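Voltage-sensor containing phosphatase (Ciona intestinalis, PDB 3V0H) probably dephosphorylates phosphoinositides under control of membrane voltage, through a PTEN-like phosphatase domain joined to a C2 domain, and binds inositol trisphosphate here. Local coordinates at residues Tyr70-Glu75 against Val90-His95; Thr99-Leu104 against Gly194-Met199; Glu152-Phe157 against Gln171-Ala176. The protein carries 1 engineered substitution. All coordinates share one frame; numbering follows the deposited sequence.

Contact 1. Residues Tyr70-Glu75 against Val90-His95; sequences YNLCSE and VMIDDH. With I3P (D-myo-inositol-1,4,5-triphosphate), chain C.
L72 and V90 lie side by side on neighbouring parallel strands of the central sheet of the tyrosine-phosphatase fold, 67-73 and an edge strand, 87-92. The CD1 methyl of L72 rests 4.1 Å from CG2 of V90, and I92 CD1 comes up beside L72 CG. All three branched side chains reach L136 of helix 131-143, so bulky aliphatic residues suit this face. With psi near 0°, L72 departs from the extended strand, and the consecutive carbonyls of N71 and L72 can both receive amides from the next strand, V90 N on N71 O at 2.9 Å and I92 N on L72 O at 3.2 Å. S74 N then returns a bond to I92 O.

Just past the strand ends polar residues take over. The small S74 side chain, its OG set between backbone N and carbonyl carbon (chi1 68°), donates to the anti lone pair of D93 OD1 over 2.6 Å; R231 grips that same oxygen. H95 ND1 donates to phosphate oxygen O52 of the inositol trisphosphate, which R132, the salt-bridge partner of E75, also binds. E75 OE1 receives D94 N, from the residue before H95, through the syn lone pair, 2.8 Å away and nearly straight at 172°.

Contact 2. Residues Thr99-Leu104 against Gly194-Met199; sequences TLVDLL and GQLPPM
L196 pushes its two methyl groups against the first turn of helix 100-115. L196 CD1 fits between L100 and L104, residues one turn apart, lying 3.8 Å from L100 CB, while L196 CD2 meets V101 CG2 at 3.6 Å. The V101 and L196 side chains cross at about a right angle, so methyl touches methyl without the chains running alongside. L196 holds chi1 at -109°, away from any staggered position, and this rotation is part of what turns its branch to the helix from a backbone that passes beside it.

L104 is modelled in two conformations; in the one described here its CD2 lies 3.4 Å from G194 O and 3.7 Å from L196 N, an apolar methyl laid against the bare backbone of the loop. G194 has a positive phi of 91°, where a side chain would press on the preceding carbonyl oxygen, so glycine suits the bend. The branched aliphatic side chains of L196, L104 and V101 suit a contact made through methyl groups, with no polar bond between the segments.

The loop 194-199 joins helix 176-191 of the phosphatase domain to strand 202-210 of the C2 domain. L100 also packs on Y181, Y184 and I188 of helix 176-191, and its amide is bonded to D269, at the start of C2 strand 269-276.

Contact 3. Residues Glu152-Phe157 against Gln171-Ala176; sequences EALEYF and QGVETA
The loop 171-176 passes alongside one turn of helix 150-161, the CA atoms of F157 and G172 approaching to 6.1 Å and those of L154 and V173 to 6.9 Å. V173 faces the helix and carries much of the contact. V173 CG2, anti to the carbonyl carbon, packs 3.7 Å from L154 CD2 and 4.1 Å from F157 CD2, so a single methyl serves both side chains. The L154 and V173 side chains cross obliquely, those of F157 and V173 at about a right angle. Branching at CB puts the CG2 methyl of valine close to the backbone, where it reaches both L154 and F157.

F157 swings its ring out to the loop with CG anti to the backbone N (chi1 174°). F157 CE2 then lies 3.9 Å from G172 CA, and the ring rests against the main chain at G172, where there is no side chain between them. This loop probably corresponds to the TI loop of PTEN-like phosphatases, which borders the active-site pocket. Consistent with that, T175 touches a bound inositol trisphosphate, and K130 of the phosphate-binding signature loop is bonded to G172 O and salt-bridged to E174. Other helices close round both sides: F157 leans on V137 and S138 of helix 131-143, while L154 from the helix and V173 from the loop both touch I179 of helix 176-191.

One water joins the backbones, donating to L154 O at 2.7 Å and accepting from V173 N at 2.8 Å, and so bridges helix and loop where their backbones do not meet directly. The same water lies at the edge of the F157 ring, in its plane.

In the fold
Contact 3 is the buried one, contact 1 is partly buried, and contact 2 lies at the surface. Their chemistry follows: contact 1 has strand-to-strand backbone bonds that give way to carboxylates near the ligand, contact 3 joins apolar packing to one bridging water, and contact 2 relies on aliphatic side chains packed on one another and on loop backbone. Contacts 1 and 3 flank the pocket from different loops, their centres about 17 Å apart, and both use helix 131-143 as backing. Helix 176-191 likewise touches side chains of contacts 2 and 3. Contact 2 follows contact 1 along the chain, and the loop it closes encloses contact 3 while tying the phosphatase domain to the linker into the C2 domain.

Contact 1. Residues Tyr70-Glu75 against Val90-His95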
# COMPACT_ATOMS: atom_id res chain seq x y z
N TYR A 70 -2.28 -7.81 15.09
CA TYR A 70 -2.79 -6.75 14.22
C TYR A 70 -3.40 -7.35 12.97
O TYR A 70 -2.71 -8.01 12.21
CB TYR A 70 -1.68 -5.75 13.86
CG TYR A 70 -1.20 -5.02 15.09
CD1 TYR A 70 -0.22 -5.56 15.90
CD2 TYR A 70 -1.80 -3.81 15.47
CE1 TYR A 70 0.19 -4.91 17.06
CE2 TYR A 70 -1.39 -3.15 16.62
CZ TYR A 70 -0.40 -3.71 17.41
OH TYR A 70 0.02 -3.06 18.55
N ASN A 71 -4.71 -7.16 12.82
CA ASN A 71 -5.43 -7.58 11.61
C ASN A 71 -5.56 -6.41 10.64
O ASN A 71 -6.26 -5.43 10.91
CB ASN A 71 -6.81 -8.15 11.98
CG ASN A 71 -7.64 -8.52 10.75
OD1 ASN A 71 -7.12 -8.58 9.63
ND2 ASN A 71 -8.93 -8.73 10.96
N LEU A 72 -4.90 -6.55 9.49
CA LEU A 72 -4.85 -5.47 8.51
C LEU A 72 -5.88 -5.56 7.38
O LEU A 72 -5.93 -4.71 6.49
CB LEU A 72 -3.43 -5.36 7.93
CG LEU A 72 -2.37 -4.60 8.75
CD1 LEU A 72 -2.34 -5.01 10.22
CD2 LEU A 72 -1.00 -4.82 8.12
N CYS A 73 -6.71 -6.60 7.42
CA CYS A 73 -7.70 -6.79 6.36
C CYS A 73 -8.94 -5.97 6.60
O CYS A 73 -9.62 -6.17 7.60
CB CYS A 73 -8.09 -8.26 6.26
SG CYS A 73 -6.72 -9.35 5.95
N SER A 74 -9.25 -5.06 5.69
CA SER A 74 -10.53 -4.36 5.74
C SER A 74 -11.67 -5.33 5.45
O SER A 74 -12.79 -5.15 5.95
CB SER A 74 -10.58 -3.19 4.76
OG SER A 74 -10.57 -3.66 3.42
N GLU A 75 -11.36 -6.37 4.67
CA GLU A 75 -12.35 -7.29 4.11
C GLU A 75 -12.94 -8.31 5.08
O GLU A 75 -14.08 -8.74 4.90
CB GLU A 75 -11.74 -8.02 2.90
CG GLU A 75 -11.32 -7.10 1.77
CD GLU A 75 -9.88 -6.60 1.88
OE1 GLU A 75 -9.47 -5.82 0.98
OE2 GLU A 75 -9.15 -6.97 2.85
N VAL A 90 -6.53 -2.65 11.66
CA VAL A 90 -6.20 -1.54 10.76
C VAL A 90 -6.89 -1.87 9.44
O VAL A 90 -6.51 -2.82 8.76
CB VAL A 90 -4.67 -1.44 10.48
CG1 VAL A 90 -4.35 -0.13 9.74
CG2 VAL A 90 -3.85 -1.54 11.76
N MET A 91 -7.88 -1.08 9.05
CA MET A 91 -8.69 -1.38 7.86
C MET A 91 -7.98 -0.96 6.58
O MET A 91 -8.04 0.21 6.20
CB MET A 91 -10.04 -0.67 7.94
CG MET A 91 -10.86 -0.98 9.18
SD MET A 91 -11.08 -2.74 9.43
CE MET A 91 -12.51 -2.75 10.52
N ILE A 92 -7.30 -1.90 5.92
CA ILE A 92 -6.60 -1.61 4.66
C ILE A 92 -7.09 -2.57 3.58
O ILE A 92 -7.12 -3.79 3.79
CB ILE A 92 -5.06 -1.75 4.79
CG1 ILE A 92 -4.53 -1.00 6.02
CG2 ILE A 92 -4.37 -1.27 3.49
CD1 ILE A 92 -3.10 -1.41 6.43
N ASP A 93 -7.49 -2.02 2.43
CA ASP A 93 -7.93 -2.83 1.29
C ASP A 93 -6.74 -3.53 0.66
O ASP A 93 -5.65 -2.97 0.58
CB ASP A 93 -8.63 -1.97 0.22
CG ASP A 93 -9.92 -1.31 0.71
OD1 ASP A 93 -10.50 -1.72 1.74
OD2 ASP A 93 -10.38 -0.37 0.02
N ASP A 94 -6.95 -4.78 0.23
CA ASP A 94 -5.96 -5.56 -0.50
C ASP A 94 -5.39 -4.71 -1.64
O ASP A 94 -6.15 -4.03 -2.33
CB ASP A 94 -6.66 -6.80 -1.05
CG ASP A 94 -5.69 -7.91 -1.45
OD1 ASP A 94 -6.18 -8.99 -1.86
OD2 ASP A 94 -4.46 -7.72 -1.36
N HIS A 95 -4.07 -4.76 -1.83
CA HIS A 95 -3.35 -3.99 -2.87
C HIS A 95 -3.37 -2.47 -2.67
O HIS A 95 -3.03 -1.72 -3.59
CB HIS A 95 -3.85 -4.29 -4.30
CG HIS A 95 -4.14 -5.74 -4.55
ND1 HIS A 95 -3.16 -6.71 -4.55
CD2 HIS A 95 -5.30 -6.37 -4.85
CE1 HIS A 95 -3.71 -7.89 -4.80
NE2 HIS A 95 -5.01 -7.71 -4.99
C1 I3P C . -1.41 -9.64 -0.51
C2 I3P C . -2.36 -10.82 -0.74
C3 I3P C . -2.83 -10.85 -2.20
C4 I3P C . -1.64 -10.88 -3.16
C5 I3P C . -0.74 -9.66 -2.94
C6 I3P C . -0.24 -9.63 -1.49
O1 I3P C . -0.87 -9.70 0.80
O2 I3P C . -1.71 -12.06 -0.40
O3 I3P C . -3.70 -11.96 -2.43
O4 I3P C . -2.10 -10.84 -4.50
O5 I3P C . 0.35 -9.67 -3.87
O6 I3P C . 0.51 -8.44 -1.24
P1 I3P C . -1.50 -8.81 1.99
O11 I3P C . -0.44 -8.89 3.06
O12 I3P C . -1.66 -7.42 1.42
O13 I3P C . -2.77 -9.53 2.32
P4 I3P C . -2.17 -12.19 -5.39
O41 I3P C . -2.93 -11.66 -6.58
O42 I3P C . -2.89 -13.19 -4.52
O43 I3P C . -0.73 -12.55 -5.63
P5 I3P C . 0.99 -8.29 -4.39
O51 I3P C . 1.60 -8.63 -5.72
O52 I3P C . -0.15 -7.30 -4.44
O53 I3P C . 1.99 -7.91 -3.32

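Contact 2. Residues Thr99-Leu104 against Gly194-Met199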
# COMPACT_ATOMS: atom_id res chain seq x y z
N THR A 99 -4.41 4.91 5.54
CA THR A 99 -4.23 6.36 5.63
C THR A 99 -3.05 6.61 6.55
O THR A 99 -2.75 5.79 7.42
CB THR A 99 -5.48 7.07 6.18
OG1 THR A 99 -5.69 6.70 7.55
CG2 THR A 99 -6.72 6.71 5.35
N LEU A 100 -2.34 7.72 6.35
CA LEU A 100 -1.25 8.05 7.29
C LEU A 100 -1.77 8.21 8.72
O LEU A 100 -1.10 7.82 9.67
CB LEU A 100 -0.46 9.28 6.83
CG LEU A 100 0.33 9.05 5.54
CD1 LEU A 100 1.06 10.31 5.10
CD2 LEU A 100 1.30 7.89 5.70
N VAL A 101 -2.97 8.78 8.86
CA VAL A 101 -3.61 8.84 10.19
C VAL A 101 -3.71 7.46 10.84
O VAL A 101 -3.35 7.29 12.00
CB VAL A 101 -5.00 9.53 10.14
CG1 VAL A 101 -5.79 9.25 11.43
CG2 VAL A 101 -4.85 11.02 9.94
N ASP A 102 -4.20 6.48 10.08
CA ASP A 102 -4.31 5.10 10.59
C ASP A 102 -2.95 4.45 10.85
O ASP A 102 -2.81 3.69 11.80
CB ASP A 102 -5.14 4.23 9.65
CG ASP A 102 -6.64 4.48 9.78
OD1 ASP A 102 -7.04 5.28 10.65
OD2 ASP A 102 -7.42 3.89 9.01
N LEU A 103 -1.97 4.74 9.99
CA LEU A 103 -0.62 4.20 10.16
C LEU A 103 -0.01 4.70 11.47
O LEU A 103 0.56 3.91 12.23
CB LEU A 103 0.27 4.54 8.96
CG LEU A 103 1.74 4.10 8.98
CD1 LEU A 103 1.89 2.58 9.08
CD2 LEU A 103 2.46 4.64 7.75
N LEU A 104 -0.13 6.00 11.75
CA LEU A 104 0.43 6.56 12.98
C LEU A 104 -0.34 6.09 14.21
O LEU A 104 0.25 5.91 15.27
CB LEU A 104 0.50 8.09 12.92
CG LEU A 104 1.74 8.72 12.29
CD1 LEU A 104 2.00 8.23 10.85
CD2 LEU A 104 1.63 10.23 12.33
N GLY A 194 7.88 12.37 13.72
CA GLY A 194 7.02 11.20 13.83
C GLY A 194 5.54 11.53 13.75
O GLY A 194 4.69 10.64 13.85
N GLN A 195 5.22 12.82 13.58
CA GLN A 195 3.82 13.23 13.50
C GLN A 195 3.51 13.75 12.10
O GLN A 195 4.42 14.07 11.33
CB GLN A 195 3.46 14.26 14.59
CG GLN A 195 3.70 13.77 16.03
CD GLN A 195 3.01 12.45 16.35
OE1 GLN A 195 1.90 12.18 15.87
NE2 GLN A 195 3.68 11.62 17.14
N LEU A 196 2.22 13.82 11.78
CA LEU A 196 1.77 14.33 10.50
C LEU A 196 2.34 15.73 10.23
O LEU A 196 2.37 16.57 11.13
CB LEU A 196 0.25 14.36 10.46
CG LEU A 196 -0.60 13.39 9.61
CD1 LEU A 196 0.03 12.04 9.34
CD2 LEU A 196 -1.97 13.23 10.24
N PRO A 197 2.81 15.97 8.99
CA PRO A 197 3.24 17.31 8.59
C PRO A 197 2.07 18.30 8.64
O PRO A 197 0.91 17.88 8.75
CB PRO A 197 3.69 17.12 7.14
CG PRO A 197 3.00 15.88 6.68
CD PRO A 197 2.92 15.00 7.88
N PRO A 198 2.36 19.62 8.56
CA PRO A 198 1.27 20.58 8.49
C PRO A 198 0.30 20.22 7.35
O PRO A 198 0.74 19.87 6.26
CB PRO A 198 1.98 21.90 8.19
CG PRO A 198 3.31 21.75 8.85
CD PRO A 198 3.68 20.29 8.65
N MET A 199 -0.99 20.29 7.65
CA MET A 199 -2.06 20.08 6.68
C MET A 199 -1.83 20.94 5.43
O MET A 199 -1.65 22.15 5.55
CB MET A 199 -3.38 20.48 7.34
CG MET A 199 -4.58 19.61 7.05
SD MET A 199 -5.90 19.91 8.26
CE MET A 199 -5.22 19.15 9.74

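Contact 3. Residues Glu152-Phe157 against Gln171-Ala176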
# COMPACT_ATOMS: atom_id res chain seq x y z
N GLU A 152 15.83 0.15 3.13
CA GLU A 152 16.46 -0.92 3.90
C GLU A 152 15.45 -1.73 4.71
O GLU A 152 15.55 -2.96 4.79
CB GLU A 152 17.53 -0.36 4.82
CG GLU A 152 18.77 0.13 4.11
CD GLU A 152 19.71 0.85 5.05
OE1 GLU A 152 19.32 1.91 5.59
OE2 GLU A 152 20.83 0.34 5.27
N ALA A 153 14.50 -1.03 5.32
CA ALA A 153 13.47 -1.68 6.13
C ALA A 153 12.63 -2.63 5.26
O ALA A 153 12.39 -3.77 5.63
CB ALA A 153 12.58 -0.64 6.81
N LEU A 154 12.24 -2.14 4.08
CA LEU A 154 11.51 -2.95 3.10
C LEU A 154 12.34 -4.14 2.64
O LEU A 154 11.83 -5.27 2.57
CB LEU A 154 11.09 -2.08 1.91
CG LEU A 154 9.86 -1.19 2.14
CD1 LEU A 154 9.79 -0.08 1.10
CD2 LEU A 154 8.60 -2.03 2.10
N GLU A 155 13.62 -3.89 2.34
CA GLU A 155 14.54 -4.96 1.94
C GLU A 155 14.59 -6.05 3.00
O GLU A 155 14.51 -7.23 2.69
CB GLU A 155 15.96 -4.41 1.71
CG GLU A 155 16.16 -3.64 0.42
CD GLU A 155 17.62 -3.24 0.20
OE1 GLU A 155 17.93 -2.03 0.28
OE2 GLU A 155 18.46 -4.14 -0.06
N TYR A 156 14.71 -5.64 4.26
CA TYR A 156 14.79 -6.59 5.37
C TYR A 156 13.51 -7.42 5.52
O TYR A 156 13.58 -8.63 5.72
CB TYR A 156 15.14 -5.90 6.68
CG TYR A 156 15.31 -6.87 7.85
CD1 TYR A 156 16.41 -7.74 7.92
CD2 TYR A 156 14.38 -6.91 8.87
CE1 TYR A 156 16.56 -8.62 8.98
CE2 TYR A 156 14.51 -7.78 9.94
CZ TYR A 156 15.61 -8.63 9.99
OH TYR A 156 15.73 -9.50 11.05
N PHE A 157 12.35 -6.77 5.41
CA PHE A 157 11.09 -7.51 5.45
C PHE A 157 11.09 -8.59 4.36
O PHE A 157 10.77 -9.75 4.62
CB PHE A 157 9.87 -6.59 5.31
CG PHE A 157 8.57 -7.35 5.19
CD1 PHE A 157 8.02 -7.99 6.30
CD2 PHE A 157 7.92 -7.45 3.97
CE1 PHE A 157 6.83 -8.71 6.19
CE2 PHE A 157 6.74 -8.18 3.84
CZ PHE A 157 6.20 -8.81 4.95
N GLN A 171 8.68 -12.35 -1.73
CA GLN A 171 7.51 -12.33 -0.84
C GLN A 171 7.48 -11.09 0.06
O GLN A 171 6.84 -11.07 1.12
CB GLN A 171 7.43 -13.61 0.01
CG GLN A 171 7.30 -14.93 -0.79
CD GLN A 171 6.03 -15.00 -1.63
OE1 GLN A 171 5.13 -14.18 -1.50
NE2 GLN A 171 5.96 -16.01 -2.49
N GLY A 172 8.19 -10.05 -0.39
CA GLY A 172 8.14 -8.76 0.27
C GLY A 172 7.17 -7.83 -0.42
O GLY A 172 6.32 -8.26 -1.21
N VAL A 173 7.28 -6.54 -0.13
CA VAL A 173 6.36 -5.55 -0.66
C VAL A 173 6.75 -5.18 -2.08
O VAL A 173 7.92 -4.93 -2.38
CB VAL A 173 6.35 -4.28 0.21
CG1 VAL A 173 5.35 -3.26 -0.33
CG2 VAL A 173 6.02 -4.64 1.65
N GLU A 174 5.75 -5.13 -2.95
CA GLU A 174 6.00 -4.80 -4.34
C GLU A 174 5.15 -3.68 -4.92
O GLU A 174 5.63 -2.92 -5.76
CB GLU A 174 5.88 -6.06 -5.19
CG GLU A 174 7.03 -7.03 -5.01
CD GLU A 174 6.84 -8.29 -5.83
OE1 GLU A 174 5.92 -9.07 -5.53
OE2 GLU A 174 7.62 -8.49 -6.77
N THR A 175 3.89 -3.56 -4.50
CA THR A 175 3.01 -2.55 -5.11
C THR A 175 3.53 -1.16 -4.78
O THR A 175 3.99 -0.90 -3.67
CB THR A 175 1.54 -2.69 -4.68
OG1 THR A 175 1.40 -2.25 -3.33
CG2 THR A 175 1.07 -4.12 -4.80
N ALA A 176 3.46 -0.27 -5.77
CA ALA A 176 4.19 0.99 -5.72
C ALA A 176 3.72 1.90 -4.58
O ALA A 176 4.56 2.48 -3.88
CB ALA A 176 4.11 1.68 -7.05
O HOH W 1 9.71 -5.65 0.96